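Local coordinates for protein alcohol oxidase (Myceliophthora thermophila, PDB 6F74) that binds FAD and probably acts as a VAO-type flavoprotein oxidase, perhaps on alcohols, at residues A[182-187]-A[200-205]; A[225-230]-A[303-308]; A[253-258]-A[476-481]. All coordinates share one frame; numbering follows the deposited sequence.

Overall arrangement
Following the chain from the N terminus, contact 1 closes first: strand 179-185 comes back, after a connection without helix or strand, as strand 203-208. Contact 2 then joins 225-230, the run that leaves strand 224-225 and reaches the flavin, to the end of strand 296-306. Contact 3 opens at 253-258, before contact 2 has closed, and ends far downstream at helix 477-480, so contacts 2 and 3 cross while contact 1 stands in series before both. Strand 296-306 links the first two, since V304 packs on I204 and F184. Contacts 2 and 3 meet where H305 and V227 pack against F253. Together they tie the antiparallel sheet of the FAD-binding region to the more C-terminal helix 477-480.

Contact 1: residues A[182-187]-A[200-205]; sequences VRFQKK and TGSAIH
Strands 182-185 and 203-205 run antiparallel with their axes 4.6 Å apart at closest approach, R183 facing H205 and Q185 facing A203 as hydrogen-bonded pairs, with F184 and I204 as the non-hydrogen-bonded pair between them. Q185 N gives the shortest of the backbone bonds, 2.7 Å to A203 O. S202 OG donates to K186 O at 2.6 Å, a side-chain bond joining the segments just past Q185. On the face of F184 and I204, V182 CG1 presses on I204 CG2 at 3.4 Å, tighter than ordinary van der Waals contact; I204 CG1 lies at the edge of the F184 ring, and helix 212-221 covers this side through V218. On the other face the R183 and H205 side chains run alongside each other, guanidinium and imidazole planes 86° apart, and R183 NH2 forms a salt bridge with D207. A water at the edge of both flat groups lies 2.6 Å from H205 ND1 and makes a weak bond to R183 NE. Q185 OE1 accepts a hydrogen bond from T189 N, and H205 stacks on H301 of the next strand. This is a beta-hairpin at the margin of the antiparallel sheet in the FAD-binding region.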
ATOM      1  N   VAL A 182      12.460  16.960   7.879  1.00 25.78           N
ATOM      2  CA  VAL A 182      12.779  15.599   8.288  1.00 25.63           C
ATOM      3  C   VAL A 182      14.117  15.686   9.009  1.00 26.62           C
ATOM      4  O   VAL A 182      15.121  16.042   8.392  1.00 27.07           O
ATOM      5  CB  VAL A 182      12.882  14.655   7.085  1.00 24.98           C
ATOM      6  CG1 VAL A 182      13.284  13.269   7.530  1.00 24.90           C
ATOM      7  CG2 VAL A 182      11.539  14.606   6.352  1.00 24.10           C
ATOM      8  N   ARG A 183      14.122  15.369  10.299  1.00 27.01           N
ATOM      9  CA  ARG A 183      15.309  15.581  11.120  1.00 28.09           C
ATOM     10  C   ARG A 183      15.716  14.315  11.829  1.00 28.20           C
ATOM     11  O   ARG A 183      14.887  13.620  12.406  1.00 27.78           O
ATOM     12  CB  ARG A 183      15.062  16.672  12.159  1.00 28.79           C
ATOM     13  CG  ARG A 183      14.833  18.047  11.576  1.00 28.90           C
ATOM     14  CD  ARG A 183      14.555  19.075  12.666  1.00 29.62           C
ATOM     15  NE  ARG A 183      13.216  18.922  13.240  1.00 29.05           N
ATOM     16  CZ  ARG A 183      12.067  19.298  12.652  1.00 28.27           C
ATOM     17  NH1 ARG A 183      12.038  19.869  11.444  1.00 27.94           N
ATOM     18  NH2 ARG A 183      10.920  19.124  13.300  1.00 27.90           N
ATOM     19  N   PHE A 184      17.017  14.051  11.801  1.00 28.86           N
ATOM     20  CA  PHE A 184      17.600  12.893  12.437  1.00 29.12           C
ATOM     21  C   PHE A 184      17.831  13.191  13.906  1.00 30.08           C
ATOM     22  O   PHE A 184      18.273  14.269  14.257  1.00 30.91           O
ATOM     23  CB  PHE A 184      18.922  12.558  11.727  1.00 29.48           C
ATOM     24  CG  PHE A 184      19.712  11.467  12.387  1.00 29.92           C
ATOM     25  CD1 PHE A 184      19.356  10.135  12.213  1.00 29.20           C
ATOM     26  CD2 PHE A 184      20.816  11.772  13.189  1.00 31.13           C
ATOM     27  CE1 PHE A 184      20.074   9.121  12.823  1.00 29.64           C
ATOM     28  CE2 PHE A 184      21.548  10.760  13.805  1.00 31.59           C
ATOM     29  CZ  PHE A 184      21.180   9.423  13.619  1.00 30.83           C
ATOM     30  N   GLN A 185      17.556  12.210  14.753  1.00 30.05           N
ATOM     31  CA  GLN A 185      17.856  12.282  16.192  1.00 31.06           C
ATOM     32  C   GLN A 185      18.835  11.172  16.542  1.00 31.52           C
ATOM     33  O   GLN A 185      18.481  10.005  16.444  1.00 30.91           O
ATOM     34  CB  GLN A 185      16.569  12.061  17.005  1.00 30.71           C
ATOM     35  CG  GLN A 185      15.461  13.080  16.766  1.00 30.23           C
ATOM     36  CD  GLN A 185      14.264  12.887  17.674  1.00 30.05           C
ATOM     37  OE1 GLN A 185      13.876  11.745  18.015  1.00 29.74           O
ATOM     38  NE2 GLN A 185      13.683  14.000  18.114  1.00 30.33           N
ATOM     39  N   LYS A 186      20.043  11.502  16.978  1.00 32.65           N
ATOM     40  CA  LYS A 186      21.009  10.453  17.363  1.00 33.18           C
ATOM     41  C   LYS A 186      20.418   9.534  18.438  1.00 33.21           C
ATOM     42  O   LYS A 186      20.636   8.320  18.435  1.00 33.00           O
ATOM     43  CB  LYS A 186      22.340  11.050  17.836  1.00 34.58           C
ATOM     44  CG  LYS A 186      23.391   9.992  18.160  1.00 35.17           C
ATOM     45  CD  LYS A 186      24.728  10.593  18.618  1.00 36.64           C
ATOM     46  CE  LYS A 186      24.882  10.540  20.137  1.00 37.78           C
ATOM     47  NZ  LYS A 186      26.088  11.213  20.740  1.00 39.38           N
ATOM     48  N   LYS A 187      19.652  10.132  19.343  1.00 33.50           N
ATOM     49  CA  LYS A 187      18.940   9.400  20.394  1.00 33.57           C
ATOM     50  C   LYS A 187      17.498   9.894  20.362  1.00 32.82           C
ATOM     51  O   LYS A 187      17.249  11.095  20.389  1.00 33.01           O
ATOM     52  CB  LYS A 187      19.604   9.658  21.750  1.00 35.04           C
ATOM     53  CG  LYS A 187      21.065   9.195  21.928  1.00 35.98           C
ATOM     54  CD  LYS A 187      21.600   9.817  23.230  1.00 37.53           C
ATOM     55  CE  LYS A 187      23.019   9.411  23.585  1.00 38.67           C
ATOM     56  NZ  LYS A 187      23.265   7.947  23.527  1.00 38.36           N
ATOM     57  N   THR A 200      16.213   3.461  23.058  1.00 32.78           N
ATOM     58  CA  THR A 200      17.227   4.502  23.275  1.00 33.64           C
ATOM     59  C   THR A 200      18.175   4.587  22.066  1.00 33.25           C
ATOM     60  O   THR A 200      19.285   5.143  22.163  1.00 34.06           O
ATOM     61  CB  THR A 200      18.004   4.243  24.567  1.00 35.06           C
ATOM     62  OG1 THR A 200      18.504   2.894  24.504  1.00 35.06           O
ATOM     63  CG2 THR A 200      17.119   4.522  25.841  1.00 35.69           C
ATOM     64  N   GLY A 201      17.720   4.043  20.934  1.00 32.07           N
ATOM     65  CA  GLY A 201      18.444   4.168  19.683  1.00 31.60           C
ATOM     66  C   GLY A 201      18.093   5.454  18.984  1.00 31.18           C
ATOM     67  O   GLY A 201      17.417   6.336  19.558  1.00 31.38           O
ATOM     68  N   SER A 202      18.555   5.569  17.737  1.00 30.65           N
ATOM     69  CA  SER A 202      18.321   6.762  16.941  1.00 30.28           C
ATOM     70  C   SER A 202      16.885   6.817  16.403  1.00 29.19           C
ATOM     71  O   SER A 202      16.137   5.821  16.447  1.00 28.62           O
ATOM     72  CB  SER A 202      19.333   6.840  15.794  1.00 30.20           C
ATOM     73  OG  SER A 202      20.674   6.888  16.252  1.00 31.28           O
ATOM     74  N   ALA A 203      16.511   7.996  15.915  1.00 28.97           N
ATOM     75  CA  ALA A 203      15.207   8.191  15.297  1.00 27.98           C
ATOM     76  C   ALA A 203      15.215   9.242  14.195  1.00 27.64           C
ATOM     77  O   ALA A 203      16.184  10.005  14.065  1.00 28.27           O
ATOM     78  CB  ALA A 203      14.177   8.520  16.340  1.00 28.13           C
ATOM     79  N   ILE A 204      14.139   9.240  13.389  1.00 26.68           N
ATOM     80  CA  ILE A 204      13.859  10.339  12.480  1.00 26.37           C
ATOM     81  C   ILE A 204      12.502  10.954  12.821  1.00 26.02           C
ATOM     82  O   ILE A 204      11.494  10.238  12.929  1.00 25.45           O
ATOM     83  CB  ILE A 204      13.990   9.938  10.993  1.00 25.67           C
ATOM     84  CG1 ILE A 204      15.455   9.607  10.687  1.00 26.19           C
ATOM     85  CG2 ILE A 204      13.525  11.077  10.100  1.00 25.35           C
ATOM     86  CD1 ILE A 204      15.814   9.292   9.234  1.00 25.70           C
ATOM     87  N   HIS A 205      12.496  12.280  13.020  1.00 26.45           N
ATOM     88  CA  HIS A 205      11.266  13.048  13.152  1.00 26.12           C
ATOM     89  C   HIS A 205      10.779  13.374  11.755  1.00 25.35           C
ATOM     90  O   HIS A 205      11.349  14.217  11.060  1.00 25.55           O
ATOM     91  CB  HIS A 205      11.495  14.323  13.976  1.00 26.98           C
ATOM     92  CG  HIS A 205      10.224  15.057  14.309  1.00 26.74           C
ATOM     93  ND1 HIS A 205      10.197  16.281  14.941  1.00 27.41           N
ATOM     94  CD2 HIS A 205       8.942  14.770  13.991  1.00 25.92           C
ATOM     95  CE1 HIS A 205       8.947  16.684  15.056  1.00 26.99           C
ATOM     96  NE2 HIS A 205       8.165  15.789  14.485  1.00 26.10           N
TER
HETATM   97  O   HOH W   1      12.405  17.095  16.029  1.00 27.60           O

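Contact 2: residues A[225-230]-A[303-308]; sequences IAVGGG and KVHPNV. With FAD (flavin-adenine dinucleotide), chain I.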
ATOM      1  N   ILE A 225      19.494   3.045   8.845  1.00 26.05           N
ATOM      2  CA  ILE A 225      18.505   2.341   8.043  1.00 25.11           C
ATOM      3  C   ILE A 225      17.117   2.776   8.473  1.00 24.67           C
ATOM      4  O   ILE A 225      16.724   2.565   9.615  1.00 24.91           O
ATOM      5  CB  ILE A 225      18.645   0.816   8.179  1.00 24.98           C
ATOM      6  CG1 ILE A 225      20.031   0.377   7.681  1.00 25.41           C
ATOM      7  CG2 ILE A 225      17.556   0.094   7.374  1.00 24.07           C
ATOM      8  CD1 ILE A 225      20.331  -1.089   7.857  1.00 25.41           C
ATOM      9  N   ALA A 226      16.400   3.396   7.547  1.00 24.10           N
ATOM     10  CA  ALA A 226      15.002   3.719   7.698  1.00 23.59           C
ATOM     11  C   ALA A 226      14.253   2.606   6.981  1.00 22.86           C
ATOM     12  O   ALA A 226      14.535   2.290   5.822  1.00 22.56           O
ATOM     13  CB  ALA A 226      14.685   5.061   7.044  1.00 23.45           C
ATOM     14  N   VAL A 227      13.302   2.015   7.697  1.00 22.65           N
ATOM     15  CA  VAL A 227      12.545   0.877   7.228  1.00 22.09           C
ATOM     16  C   VAL A 227      11.282   1.401   6.517  1.00 21.48           C
ATOM     17  O   VAL A 227      10.238   1.567   7.141  1.00 21.35           O
ATOM     18  CB  VAL A 227      12.204  -0.097   8.382  1.00 22.30           C
ATOM     19  CG1 VAL A 227      11.565  -1.368   7.840  1.00 21.82           C
ATOM     20  CG2 VAL A 227      13.443  -0.487   9.142  1.00 23.00           C
ATOM     21  N   GLY A 228      11.434   1.662   5.215  1.00 21.17           N
ATOM     22  CA  GLY A 228      10.381   2.192   4.356  1.00 20.65           C
ATOM     23  C   GLY A 228       9.980   1.140   3.346  1.00 20.20           C
ATOM     24  O   GLY A 228      10.386  -0.011   3.442  1.00 20.26           O
ATOM     25  N   GLY A 229       9.216   1.555   2.352  1.00 19.81           N
ATOM     26  CA  GLY A 229       8.760   0.684   1.290  1.00 19.44           C
ATOM     27  C   GLY A 229       9.815   0.418   0.243  1.00 19.54           C
ATOM     28  O   GLY A 229      10.858   1.092   0.133  1.00 19.88           O
ATOM     29  N   GLY A 230       9.513  -0.587  -0.562  1.00 19.30           N
ATOM     30  CA  GLY A 230      10.357  -0.956  -1.695  1.00 19.38           C
ATOM     31  C   GLY A 230      10.316   0.088  -2.788  1.00 19.36           C
ATOM     32  O   GLY A 230      11.248   0.164  -3.592  1.00 19.59           O
ATOM     33  N   LYS A 303      11.755   4.745  14.630  1.00 25.44           N
ATOM     34  CA  LYS A 303      13.041   4.107  14.907  1.00 26.03           C
ATOM     35  C   LYS A 303      13.842   4.055  13.624  1.00 25.69           C
ATOM     36  O   LYS A 303      13.292   3.781  12.539  1.00 24.88           O
ATOM     37  CB  LYS A 303      12.858   2.668  15.378  1.00 26.03           C
ATOM     38  CG  LYS A 303      12.186   2.500  16.700  1.00 26.51           C
ATOM     39  CD  LYS A 303      12.067   1.019  17.055  1.00 26.55           C
ATOM     40  CE  LYS A 303      11.124   0.768  18.227  1.00 26.91           C
ATOM     41  NZ  LYS A 303      10.349  -0.534  17.961  1.00 26.41           N
ATOM     42  N   VAL A 304      15.129   4.343  13.736  1.00 26.37           N
ATOM     43  CA  VAL A 304      16.080   4.042  12.659  1.00 26.22           C
ATOM     44  C   VAL A 304      17.202   3.209  13.253  1.00 26.92           C
ATOM     45  O   VAL A 304      17.431   3.226  14.462  1.00 27.68           O
ATOM     46  CB  VAL A 304      16.576   5.283  11.888  1.00 26.32           C
ATOM     47  CG1 VAL A 304      15.408   5.888  11.142  1.00 25.53           C
ATOM     48  CG2 VAL A 304      17.244   6.314  12.785  1.00 27.30           C
ATOM     49  N   HIS A 305      17.867   2.442  12.393  1.00 26.69           N
ATOM     50  CA  HIS A 305      18.692   1.328  12.823  1.00 27.14           C
ATOM     51  C   HIS A 305      20.120   1.449  12.307  1.00 27.64           C
ATOM     52  O   HIS A 305      20.314   1.956  11.213  1.00 27.31           O
ATOM     53  CB  HIS A 305      18.034   0.039  12.329  1.00 26.40           C
ATOM     54  CG  HIS A 305      16.662  -0.166  12.877  1.00 26.01           C
ATOM     55  ND1 HIS A 305      16.421  -0.806  14.071  1.00 26.46           N
ATOM     56  CD2 HIS A 305      15.456   0.225  12.406  1.00 25.30           C
ATOM     57  CE1 HIS A 305      15.123  -0.800  14.308  1.00 26.04           C
ATOM     58  NE2 HIS A 305      14.511  -0.178  13.316  1.00 25.32           N
ATOM     59  N   PRO A 306      21.110   0.948  13.067  1.00 28.48           N
ATOM     60  CA  PRO A 306      22.499   0.995  12.598  1.00 29.03           C
ATOM     61  C   PRO A 306      22.652   0.415  11.189  1.00 28.31           C
ATOM     62  O   PRO A 306      22.012  -0.585  10.865  1.00 27.63           O
ATOM     63  CB  PRO A 306      23.251   0.102  13.613  1.00 29.84           C
ATOM     64  CG  PRO A 306      22.387   0.082  14.839  1.00 30.02           C
ATOM     65  CD  PRO A 306      20.976   0.162  14.312  1.00 28.95           C
ATOM     66  N   ASN A 307      23.488   1.047  10.366  1.00 28.53           N
ATOM     67  CA  ASN A 307      23.829   0.499   9.051  1.00 28.05           C
ATOM     68  C   ASN A 307      24.533  -0.851   9.239  1.00 28.29           C
ATOM     69  O   ASN A 307      25.056  -1.147  10.303  1.00 29.02           O
ATOM     70  CB  ASN A 307      24.712   1.458   8.220  1.00 28.44           C
ATOM     71  CG  ASN A 307      24.482   1.360   6.708  1.00 27.71           C
ATOM     72  OD1 ASN A 307      23.996   0.338   6.200  1.00 27.02           O
ATOM     73  ND2 ASN A 307      24.867   2.421   5.981  1.00 27.94           N
ATOM     74  N   VAL A 308      24.488  -1.683   8.194  1.00 27.68           N
ATOM     75  CA  VAL A 308      25.157  -2.988   8.208  1.00 27.86           C
ATOM     76  C   VAL A 308      26.432  -2.893   7.394  1.00 28.30           C
ATOM     77  O   VAL A 308      26.588  -1.965   6.588  1.00 28.26           O
ATOM     78  CB  VAL A 308      24.264  -4.132   7.690  1.00 26.98           C
ATOM     79  CG1 VAL A 308      23.110  -4.366   8.656  1.00 26.73           C
ATOM     80  CG2 VAL A 308      23.760  -3.867   6.272  1.00 26.21           C
TER
HETATM   81  PA  FAD I 601      -2.822   7.982   0.161  1.00 15.73           P
HETATM   82  O1A FAD I 601      -3.689   7.527  -1.009  1.00 16.33           O
HETATM   83  O2A FAD I 601      -2.415   9.422   0.168  1.00 14.61           O
HETATM   84  O5B FAD I 601      -3.606   7.626   1.485  1.00 13.82           O
HETATM   85  C5B FAD I 601      -3.857   6.283   1.796  1.00 13.38           C
HETATM   86  C4B FAD I 601      -4.862   6.221   2.932  1.00 12.87           C
HETATM   87  O4B FAD I 601      -4.240   6.810   4.062  1.00 12.82           O
HETATM   88  C3B FAD I 601      -6.145   6.988   2.733  1.00 12.31           C
HETATM   89  O3B FAD I 601      -7.156   6.336   3.511  1.00 12.69           O
HETATM   90  C2B FAD I 601      -5.886   8.329   3.373  1.00 12.77           C
HETATM   91  O2B FAD I 601      -7.033   8.960   3.955  1.00 12.30           O
HETATM   92  C1B FAD I 601      -4.951   7.962   4.493  1.00 12.89           C
HETATM   93  N9A FAD I 601      -3.964   8.977   4.875  1.00 13.21           N
HETATM   94  C8A FAD I 601      -2.913   9.385   4.151  1.00 14.09           C
HETATM   95  N7A FAD I 601      -2.192  10.303   4.825  1.00 14.08           N
HETATM   96  C5A FAD I 601      -2.792  10.471   5.999  1.00 13.77           C
HETATM   97  C6A FAD I 601      -2.513  11.299   7.173  1.00 13.93           C
HETATM   98  N6A FAD I 601      -1.423  12.097   7.125  1.00 14.13           N
HETATM   99  N1A FAD I 601      -3.376  11.216   8.219  1.00 13.83           N
HETATM  100  C2A FAD I 601      -4.453  10.389   8.187  1.00 14.21           C
HETATM  101  N3A FAD I 601      -4.754   9.579   7.140  1.00 13.99           N
HETATM  102  C4A FAD I 601      -3.955   9.590   6.042  1.00 13.66           C
HETATM  103  N1  FAD I 601       3.166  -0.665   0.238  1.00 11.40           N
HETATM  104  C2  FAD I 601       4.089  -1.454   0.834  1.00 11.65           C
HETATM  105  O2  FAD I 601       3.820  -1.958   1.955  1.00 12.31           O
HETATM  106  N3  FAD I 601       5.293  -1.693   0.278  1.00 11.81           N
HETATM  107  C4  FAD I 601       5.647  -1.196  -0.920  1.00 12.03           C
HETATM  108  O4  FAD I 601       6.756  -1.434  -1.442  1.00 13.38           O
HETATM  109  C4X FAD I 601       4.687  -0.338  -1.648  1.00 11.93           C
HETATM  110  N5  FAD I 601       4.982   0.182  -2.857  1.00 11.39           N
HETATM  111  C5X FAD I 601       4.085   0.972  -3.496  1.00 10.96           C
HETATM  112  C6  FAD I 601       4.414   1.517  -4.736  1.00  9.80           C
HETATM  113  C7  FAD I 601       3.542   2.345  -5.421  1.00  8.66           C
HETATM  114  C7M FAD I 601       4.047   2.827  -6.758  1.00  8.75           C
HETATM  115  C8  FAD I 601       2.221   2.679  -4.815  1.00  7.38           C
HETATM  116  C8M FAD I 601       1.222   3.619  -5.477  1.00  4.60           C
HETATM  117  C9  FAD I 601       1.878   2.118  -3.589  1.00  9.18           C
HETATM  118  C9A FAD I 601       2.756   1.278  -2.884  1.00 10.70           C
HETATM  119  N10 FAD I 601       2.453   0.714  -1.614  1.00 12.01           N
HETATM  120  C10 FAD I 601       3.399  -0.103  -0.980  1.00 11.68           C
HETATM  121  C1' FAD I 601       1.135   0.877  -0.957  1.00 13.09           C
HETATM  122  C2' FAD I 601       0.957   1.908   0.108  1.00 14.05           C
HETATM  123  O2' FAD I 601       1.438   1.344   1.326  1.00 13.99           O
HETATM  124  C3' FAD I 601      -0.536   2.210   0.275  1.00 15.12           C
HETATM  125  O3' FAD I 601      -1.158   2.522  -0.985  1.00 16.26           O
HETATM  126  C4' FAD I 601      -0.778   3.341   1.265  1.00 15.51           C
HETATM  127  O4' FAD I 601      -2.184   3.573   1.393  1.00 16.74           O
HETATM  128  C5' FAD I 601      -0.064   4.614   0.837  1.00 15.36           C
HETATM  129  O5' FAD I 601      -0.291   5.650   1.776  1.00 15.25           O
HETATM  130  P   FAD I 601      -0.241   7.103   1.152  1.00 15.53           P
HETATM  131  O1P FAD I 601       0.996   7.256   0.312  1.00 15.56           O
HETATM  132  O2P FAD I 601      -0.499   8.049   2.277  1.00 17.65           O
HETATM  133  O3P FAD I 601      -1.517   7.018   0.160  1.00 15.91           O
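I225 turns CG1 anti to its carbonyl carbon (chi1 -61°) and extends the chain beyond it (chi2 176°), which carries CD1 along the 303-308 backbone to P306 O at 3.5 Å. H305 takes a similar first torsion (chi1 -61°), bringing ring atom CD2 to 3.9 Å from V227 CG2. I225 O lies near the plane of that ring, at its edge. The ring is fixed from outside as well, with NE2 bonded to Q259 and F253 stacked on it. The backbones of I225 and H305 form one antiparallel hydrogen-bonded pair, I225 N to H305 O at 2.7 Å and H305 N to I225 O at 3.0 Å. The short strand 224-225 is thereby fastened to strand 296-306 in the antiparallel sheet of the FAD-binding fold. From that anchor the chain continues through three glycines to the flavin, where G230 N donates to FAD O4 at 3.0 Å. A side chain on G229 would crowd the flavin near its C4. Beside the pair, V304 CG1 packs at 4.2 Å on A226 CB. At the far end, N307 OD1 accepts from V308 N, while N307 ND2 bonds to N223 and D414.

Contact 3: residues A[253-258]-A[476-481]; sequences FGLGAD and GQVFKD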
ATOM      1  N   PHE A 253      14.176  -5.666  10.802  1.00 23.76           N
ATOM      2  CA  PHE A 253      13.982  -4.598  11.797  1.00 24.16           C
ATOM      3  C   PHE A 253      12.544  -4.327  12.238  1.00 23.90           C
ATOM      4  O   PHE A 253      12.314  -3.475  13.079  1.00 24.24           O
ATOM      5  CB  PHE A 253      14.604  -3.346  11.248  1.00 24.15           C
ATOM      6  CG  PHE A 253      16.077  -3.497  10.952  1.00 24.57           C
ATOM      7  CD1 PHE A 253      16.993  -3.633  12.004  1.00 25.43           C
ATOM      8  CD2 PHE A 253      16.540  -3.509   9.662  1.00 24.19           C
ATOM      9  CE1 PHE A 253      18.338  -3.788  11.750  1.00 25.87           C
ATOM     10  CE2 PHE A 253      17.895  -3.672   9.401  1.00 24.63           C
ATOM     11  CZ  PHE A 253      18.803  -3.818  10.435  1.00 25.46           C
ATOM     12  N   GLY A 254      11.578  -5.071  11.693  1.00 23.35           N
ATOM     13  CA  GLY A 254      10.162  -4.896  12.031  1.00 23.12           C
ATOM     14  C   GLY A 254       9.361  -4.233  10.938  1.00 22.40           C
ATOM     15  O   GLY A 254       9.893  -3.512  10.095  1.00 22.16           O
ATOM     16  N   LEU A 255       8.057  -4.479  10.957  1.00 22.11           N
ATOM     17  CA  LEU A 255       7.160  -3.819  10.016  1.00 21.50           C
ATOM     18  C   LEU A 255       7.079  -2.325  10.309  1.00 21.56           C
ATOM     19  O   LEU A 255       7.392  -1.876  11.404  1.00 22.08           O
ATOM     20  CB  LEU A 255       5.744  -4.400  10.050  1.00 21.28           C
ATOM     21  CG  LEU A 255       5.305  -5.597   9.170  1.00 20.96           C
ATOM     22  CD1 LEU A 255       3.843  -5.478   8.819  1.00 20.62           C
ATOM     23  CD2 LEU A 255       6.062  -5.836   7.894  1.00 20.63           C
ATOM     24  N   GLY A 256       6.623  -1.581   9.304  1.00 21.05           N
ATOM     25  CA  GLY A 256       6.538  -0.125   9.367  1.00 21.06           C
ATOM     26  C   GLY A 256       5.738   0.385  10.553  1.00 21.35           C
ATOM     27  O   GLY A 256       6.137   1.305  11.257  1.00 21.75           O
ATOM     28  N   ALA A 257       4.611  -0.242  10.780  1.00 21.21           N
ATOM     29  CA  ALA A 257       3.758   0.095  11.930  1.00 21.54           C
ATOM     30  C   ALA A 257       4.509   0.040  13.230  1.00 22.27           C
ATOM     31  O   ALA A 257       4.267   0.855  14.108  1.00 22.65           O
ATOM     32  CB  ALA A 257       2.568  -0.826  12.006  1.00 21.40           C
ATOM     33  N   ASP A 258       5.410  -0.921  13.364  1.00 22.54           N
ATOM     34  CA  ASP A 258       6.194  -1.063  14.583  1.00 23.32           C
ATOM     35  C   ASP A 258       7.429  -0.176  14.681  1.00 23.67           C
ATOM     36  O   ASP A 258       8.058  -0.150  15.713  1.00 24.40           O
ATOM     37  CB  ASP A 258       6.534  -2.550  14.814  1.00 23.56           C
ATOM     38  CG  ASP A 258       5.322  -3.366  15.243  1.00 23.58           C
ATOM     39  OD1 ASP A 258       4.323  -2.767  15.745  1.00 23.63           O
ATOM     40  OD2 ASP A 258       5.389  -4.603  15.098  1.00 23.60           O
ATOM     41  N   GLY A 476      11.469 -13.156  11.461  1.00 23.89           N
ATOM     42  CA  GLY A 476      12.523 -12.414  12.183  1.00 24.36           C
ATOM     43  C   GLY A 476      11.995 -11.427  13.213  1.00 24.64           C
ATOM     44  O   GLY A 476      11.329 -11.815  14.172  1.00 25.04           O
ATOM     45  N   GLN A 477      12.297 -10.145  13.020  1.00 24.48           N
ATOM     46  CA  GLN A 477      11.952  -9.128  14.023  1.00 24.82           C
ATOM     47  C   GLN A 477      10.440  -8.899  14.082  1.00 24.46           C
ATOM     48  O   GLN A 477       9.909  -8.577  15.136  1.00 24.88           O
ATOM     49  CB  GLN A 477      12.692  -7.818  13.771  1.00 24.80           C
ATOM     50  CG  GLN A 477      12.598  -6.768  14.877  1.00 25.33           C
ATOM     51  CD  GLN A 477      13.183  -7.247  16.183  1.00 26.28           C
ATOM     52  OE1 GLN A 477      14.287  -7.795  16.221  1.00 26.68           O
ATOM     53  NE2 GLN A 477      12.419  -7.075  17.263  1.00 26.70           N
ATOM     54  N   VAL A 478       9.741  -9.137  12.973  1.00 23.76           N
ATOM     55  CA  VAL A 478       8.284  -9.008  12.956  1.00 23.44           C
ATOM     56  C   VAL A 478       7.643 -10.020  13.908  1.00 23.95           C
ATOM     57  O   VAL A 478       6.664  -9.694  14.602  1.00 24.11           O
ATOM     58  CB  VAL A 478       7.677  -9.156  11.541  1.00 22.68           C
ATOM     59  CG1 VAL A 478       6.171  -8.886  11.579  1.00 22.44           C
ATOM     60  CG2 VAL A 478       8.331  -8.197  10.552  1.00 22.26           C
ATOM     61  N   PHE A 479       8.199 -11.234  13.942  1.00 24.23           N
ATOM     62  CA  PHE A 479       7.768 -12.268  14.887  1.00 24.85           C
ATOM     63  C   PHE A 479       8.110 -11.838  16.312  1.00 25.64           C
ATOM     64  O   PHE A 479       7.268 -11.842  17.201  1.00 26.04           O
ATOM     65  CB  PHE A 479       8.452 -13.606  14.551  1.00 25.01           C
ATOM     66  CG  PHE A 479       7.858 -14.345  13.360  1.00 24.44           C
ATOM     67  CD1 PHE A 479       6.854 -13.800  12.554  1.00 23.81           C
ATOM     68  CD2 PHE A 479       8.351 -15.598  13.026  1.00 24.60           C
ATOM     69  CE1 PHE A 479       6.335 -14.500  11.482  1.00 23.41           C
ATOM     70  CE2 PHE A 479       7.841 -16.303  11.928  1.00 24.16           C
ATOM     71  CZ  PHE A 479       6.826 -15.761  11.167  1.00 23.59           C
ATOM     72  N   LYS A 480       9.355 -11.450  16.514  1.00 25.92           N
ATOM     73  CA  LYS A 480       9.792 -10.979  17.809  1.00 26.74           C
ATOM     74  C   LYS A 480       8.928  -9.846  18.365  1.00 26.76           C
ATOM     75  O   LYS A 480       8.596  -9.858  19.547  1.00 27.48           O
ATOM     76  CB  LYS A 480      11.256 -10.543  17.748  1.00 26.97           C
ATOM     77  CG  LYS A 480      11.777  -9.977  19.057  1.00 27.90           C
ATOM     78  CD  LYS A 480      13.272 -10.202  19.183  1.00 28.43           C
ATOM     79  CE  LYS A 480      13.845  -9.519  20.418  1.00 29.41           C
ATOM     80  NZ  LYS A 480      15.207 -10.068  20.628  1.00 30.05           N
ATOM     81  N   ASP A 481       8.502  -8.920  17.499  1.00 26.01           N
ATOM     82  CA  ASP A 481       7.763  -7.734  17.933  1.00 25.99           C
ATOM     83  C   ASP A 481       6.341  -8.062  18.397  1.00 26.06           C
ATOM     84  O   ASP A 481       5.577  -7.179  18.717  1.00 26.03           O
ATOM     85  CB  ASP A 481       7.716  -6.675  16.823  1.00 25.20           C
ATOM     86  CG  ASP A 481       9.048  -6.002  16.573  1.00 25.30           C
ATOM     87  OD1 ASP A 481       9.940  -6.080  17.438  1.00 26.05           O
ATOM     88  OD2 ASP A 481       9.207  -5.379  15.498  1.00 24.68           O
TER
HETATM   89  O   HOH W   2       7.525  -5.613  13.544  1.00 15.35           O
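D258 and D481 meet through one water: it donates to D258 OD2 at 2.8 Å and to D481 OD2 at 2.6 Å, and accepts from L255 N at 2.9 Å. The carboxylate planes lie 80° apart, with D258 OD2 3.9 Å from D481 OD2. That closeness of like charge is probably eased by salt bridges from R494 to D258 OD2 and from R288 to D258 OD1, which also bonds to S487 OG. Within 476-481, Q477 bends at chi2 (61°), so that NE2 reaches one turn ahead and donates at 2.7 Å to D481 OD1, from above the carboxylate plane. An alanine in place of D481 would probably leave the Q477 amide without this acceptor and the water with one partner fewer. Here helix 477-480 packs on the junction between helices 250-253 and 256-259 in the FAD-binding region. At that junction G254 adopts positive phi; a CB there would jam against the preceding carbonyl and also clash with D481 OD2. The remaining contacts are van der Waals: Q477 CG rests on F253 C at 3.6 Å, V478 CG2 lies against L255 N at 3.8 Å, and V478 CG1 is 4.2 Å from L255 CG.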